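Local coordinates for protein carbohydrate deacetylase Agd3 (Neosartorya fumigata, PDB 6NWZ) that probably removes N-acetyl groups from the exopolysaccharide galactosaminogalactan and is required for biofilm formation by this mould, at residues 132-146 and 161-175. Sequence-based numbering, arbitrary orientation.
Sequences VNGGCCNTGVEQLLS and GATVSTEGLWHYPAT
The His-171 imidazole meets Gln-143 because its CG lies between the backbone N and carbonyl carbon (chi1 51°), while CG of Gln-143 stands anti to its own N (chi1 -174°) and sends an extended chain to the ring. NE2 faces Gln-143 OE1 as donor, at a distance too short in the model to be taken literally, with the amide and ring planes 49° apart. At the other ring nitrogen, ND1 donates nearly in plane to Leu-169 O at 2.9 Å, which sets the ring; if both bonds hold, the imidazole would probably carry two protons. Cys-136 lies over one imidazole face, and its SG sits 3.9 Å from the centroid of the Trp-170 six-membered ring, an oblique sulfur-aromatic contact. Two long loops of the region named for carbohydrate-binding module CBM87 are thus joined, away from the known zinc and glycan sites, beyond a short antiparallel pairing: Leu-145 N to Val-164 O 2.9 Å and Val-164 N to Leu-145 O 2.7 Å, with helix 224-237 against both side chains. Just past the paired residues, the Glu-142 carboxylate takes Ser-165 OG on OE1 at 2.7 Å and Thr-166 N on OE2 at 3.2 Å, both through syn lone pairs. Ser-165 OG in turn accepts from Glu-167 N, closing an ST turn.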
# COMPACT_ATOMS: atom_id res chain seq x y z
N VAL A 132 7.59 -34.14 10.18
CA VAL A 132 8.76 -34.90 9.78
C VAL A 132 9.74 -35.03 10.94
O VAL A 132 10.70 -35.81 10.85
CB VAL A 132 9.43 -34.24 8.55
CG1 VAL A 132 10.42 -35.18 7.90
CG2 VAL A 132 8.37 -33.84 7.53
N ASN A 133 9.50 -34.28 12.02
CA ASN A 133 10.14 -34.31 13.34
C ASN A 133 11.25 -33.27 13.41
O ASN A 133 12.38 -33.52 12.99
CB ASN A 133 10.68 -35.70 13.70
CG ASN A 133 9.68 -36.53 14.52
OD1 ASN A 133 8.47 -36.31 14.46
ND2 ASN A 133 10.19 -37.48 15.30
N GLY A 134 10.93 -32.10 13.95
CA GLY A 134 11.92 -31.07 14.17
C GLY A 134 11.44 -29.66 13.89
O GLY A 134 10.40 -29.45 13.26
N GLY A 135 12.20 -28.68 14.36
CA GLY A 135 11.89 -27.30 14.05
C GLY A 135 12.21 -26.98 12.61
O GLY A 135 12.36 -27.85 11.75
N CYS A 136 12.32 -25.68 12.34
CA CYS A 136 12.40 -25.23 10.95
C CYS A 136 13.82 -24.91 10.53
O CYS A 136 14.53 -25.75 9.97
CB CYS A 136 11.50 -24.01 10.75
SG CYS A 136 12.21 -22.42 11.24
N CYS A 137 14.24 -23.67 10.81
CA CYS A 137 15.54 -23.15 10.43
C CYS A 137 15.94 -22.08 11.44
O CYS A 137 15.11 -21.24 11.81
CB CYS A 137 15.52 -22.57 9.02
SG CYS A 137 15.06 -23.75 7.74
N ASN A 138 17.19 -22.11 11.86
CA ASN A 138 17.69 -21.14 12.82
C ASN A 138 17.84 -19.77 12.16
O ASN A 138 17.36 -19.53 11.04
CB ASN A 138 19.01 -21.62 13.42
CG ASN A 138 18.87 -22.95 14.14
OD1 ASN A 138 17.83 -23.24 14.73
ND2 ASN A 138 19.91 -23.77 14.07
N THR A 139 18.51 -18.86 12.85
CA THR A 139 18.73 -17.52 12.32
C THR A 139 19.62 -17.58 11.08
O THR A 139 20.65 -18.26 11.08
CB THR A 139 19.37 -16.62 13.38
OG1 THR A 139 18.62 -16.70 14.60
CG2 THR A 139 19.39 -15.17 12.91
N GLY A 140 19.21 -16.89 10.02
CA GLY A 140 19.97 -16.86 8.79
C GLY A 140 19.90 -18.11 7.95
O GLY A 140 20.58 -18.18 6.92
N VAL A 141 19.12 -19.11 8.36
CA VAL A 141 18.95 -20.34 7.60
C VAL A 141 17.67 -20.22 6.78
O VAL A 141 16.58 -20.09 7.34
CB VAL A 141 18.91 -21.57 8.52
CG1 VAL A 141 18.88 -22.85 7.70
CG2 VAL A 141 20.10 -21.57 9.48
N GLU A 142 17.82 -20.25 5.46
CA GLU A 142 16.70 -20.06 4.55
C GLU A 142 16.06 -21.40 4.20
O GLU A 142 16.75 -22.42 4.09
CB GLU A 142 17.19 -19.36 3.27
CG GLU A 142 16.15 -19.25 2.17
CD GLU A 142 15.07 -18.25 2.50
OE1 GLU A 142 15.36 -17.04 2.42
OE2 GLU A 142 13.94 -18.67 2.83
N GLN A 143 14.74 -21.39 4.05
CA GLN A 143 14.01 -22.50 3.46
C GLN A 143 12.93 -21.92 2.57
O GLN A 143 12.04 -21.22 3.05
CB GLN A 143 13.40 -23.42 4.52
CG GLN A 143 12.75 -24.67 3.93
CD GLN A 143 12.48 -25.75 4.97
OE1 GLN A 143 12.04 -25.46 6.08
NE2 GLN A 143 12.76 -27.00 4.61
N LEU A 144 13.02 -22.20 1.27
CA LEU A 144 12.09 -21.62 0.32
C LEU A 144 10.72 -22.28 0.43
O LEU A 144 10.61 -23.49 0.67
CB LEU A 144 12.63 -21.75 -1.10
CG LEU A 144 13.90 -20.94 -1.33
CD1 LEU A 144 14.26 -20.92 -2.79
CD2 LEU A 144 13.73 -19.52 -0.79
N LEU A 145 9.68 -21.48 0.26
CA LEU A 145 8.29 -21.91 0.37
C LEU A 145 7.55 -21.49 -0.89
O LEU A 145 7.82 -20.42 -1.44
CB LEU A 145 7.62 -21.30 1.61
CG LEU A 145 6.10 -21.20 1.69
CD1 LEU A 145 5.48 -22.57 1.78
CD2 LEU A 145 5.70 -20.38 2.90
N SER A 146 6.63 -22.33 -1.35
CA SER A 146 5.87 -22.01 -2.55
C SER A 146 4.55 -22.75 -2.54
O SER A 146 4.45 -23.86 -2.01
CB SER A 146 6.65 -22.38 -3.82
OG SER A 146 6.67 -23.79 -3.96
N GLY A 161 4.05 -22.03 -7.74
CA GLY A 161 5.44 -22.40 -7.88
C GLY A 161 6.44 -21.31 -7.58
O GLY A 161 7.64 -21.59 -7.49
N ALA A 162 5.99 -20.07 -7.42
CA ALA A 162 6.92 -18.97 -7.13
C ALA A 162 7.38 -19.06 -5.69
O ALA A 162 6.55 -19.09 -4.77
CB ALA A 162 6.25 -17.63 -7.41
N THR A 163 8.69 -19.12 -5.48
CA THR A 163 9.24 -19.33 -4.15
C THR A 163 9.32 -18.03 -3.37
O THR A 163 9.63 -16.97 -3.93
CB THR A 163 10.63 -19.97 -4.24
OG1 THR A 163 11.45 -19.22 -5.15
CG2 THR A 163 10.55 -21.41 -4.71
N VAL A 164 9.04 -18.11 -2.07
CA VAL A 164 9.19 -17.01 -1.14
C VAL A 164 10.02 -17.49 0.05
O VAL A 164 10.29 -18.68 0.21
CB VAL A 164 7.83 -16.45 -0.65
CG1 VAL A 164 7.05 -15.84 -1.81
CG2 VAL A 164 7.02 -17.54 0.04
N SER A 165 10.43 -16.54 0.88
CA SER A 165 11.35 -16.82 1.97
C SER A 165 10.61 -17.08 3.28
O SER A 165 9.62 -16.41 3.59
CB SER A 165 12.32 -15.65 2.17
OG SER A 165 13.12 -15.85 3.32
N THR A 166 11.09 -18.06 4.04
CA THR A 166 10.57 -18.35 5.37
C THR A 166 11.52 -17.89 6.47
O THR A 166 11.23 -18.13 7.65
CB THR A 166 10.30 -19.84 5.54
OG1 THR A 166 11.52 -20.58 5.37
CG2 THR A 166 9.27 -20.32 4.53
N GLU A 167 12.63 -17.26 6.11
CA GLU A 167 13.63 -16.88 7.10
C GLU A 167 13.01 -15.97 8.15
O GLU A 167 12.38 -14.96 7.83
CB GLU A 167 14.81 -16.19 6.41
CG GLU A 167 15.98 -15.87 7.32
CD GLU A 167 17.23 -15.49 6.54
OE1 GLU A 167 17.39 -15.99 5.40
OE2 GLU A 167 18.04 -14.69 7.05
N GLY A 168 13.16 -16.36 9.42
CA GLY A 168 12.57 -15.63 10.52
C GLY A 168 11.21 -16.13 10.95
O GLY A 168 10.76 -15.76 12.04
N LEU A 169 10.55 -16.94 10.14
CA LEU A 169 9.26 -17.51 10.48
C LEU A 169 9.47 -18.96 10.89
O LEU A 169 9.91 -19.78 10.07
CB LEU A 169 8.29 -17.42 9.30
CG LEU A 169 7.98 -16.04 8.74
CD1 LEU A 169 7.08 -16.14 7.51
CD2 LEU A 169 7.36 -15.16 9.80
N TRP A 170 9.18 -19.28 12.15
CA TRP A 170 9.31 -20.65 12.61
C TRP A 170 8.23 -21.51 11.96
O TRP A 170 7.05 -21.15 11.98
CB TRP A 170 9.21 -20.71 14.13
CG TRP A 170 9.71 -21.99 14.72
CD1 TRP A 170 8.96 -23.00 15.24
CD2 TRP A 170 11.08 -22.39 14.85
NE1 TRP A 170 9.78 -24.02 15.69
CE2 TRP A 170 11.09 -23.67 15.45
CE3 TRP A 170 12.30 -21.80 14.51
CZ2 TRP A 170 12.26 -24.36 15.73
CZ3 TRP A 170 13.47 -22.50 14.78
CH2 TRP A 170 13.44 -23.76 15.38
N HIS A 171 8.63 -22.64 11.38
CA HIS A 171 7.69 -23.55 10.73
C HIS A 171 8.04 -24.99 11.09
O HIS A 171 9.03 -25.27 11.77
CB HIS A 171 7.66 -23.34 9.22
CG HIS A 171 9.01 -23.35 8.58
ND1 HIS A 171 9.83 -22.24 8.54
CD2 HIS A 171 9.70 -24.34 7.95
CE1 HIS A 171 10.95 -22.54 7.92
NE2 HIS A 171 10.90 -23.81 7.55
N TYR A 172 7.20 -25.92 10.63
CA TYR A 172 7.37 -27.34 10.93
C TYR A 172 7.12 -28.14 9.66
O TYR A 172 5.96 -28.32 9.25
CB TYR A 172 6.43 -27.81 12.04
CG TYR A 172 6.40 -26.92 13.27
CD1 TYR A 172 5.52 -25.84 13.34
CD2 TYR A 172 7.24 -27.16 14.35
CE1 TYR A 172 5.48 -25.03 14.45
CE2 TYR A 172 7.20 -26.35 15.48
CZ TYR A 172 6.32 -25.29 15.52
OH TYR A 172 6.27 -24.46 16.62
N PRO A 173 8.17 -28.63 9.01
CA PRO A 173 7.98 -29.51 7.85
C PRO A 173 7.11 -30.71 8.22
O PRO A 173 7.32 -31.36 9.24
CB PRO A 173 9.40 -29.93 7.49
CG PRO A 173 10.25 -28.79 7.97
CD PRO A 173 9.59 -28.31 9.24
N ALA A 174 6.12 -30.99 7.38
CA ALA A 174 5.06 -31.92 7.72
C ALA A 174 4.89 -32.97 6.63
O ALA A 174 5.44 -32.86 5.53
CB ALA A 174 3.73 -31.19 7.94
N THR A 175 4.10 -34.00 6.96
CA THR A 175 3.77 -35.08 6.04
C THR A 175 2.29 -35.40 6.15
O THR A 175 1.81 -35.71 7.25
CB THR A 175 4.60 -36.33 6.34
OG1 THR A 175 5.99 -36.02 6.19
CG2 THR A 175 4.23 -37.46 5.39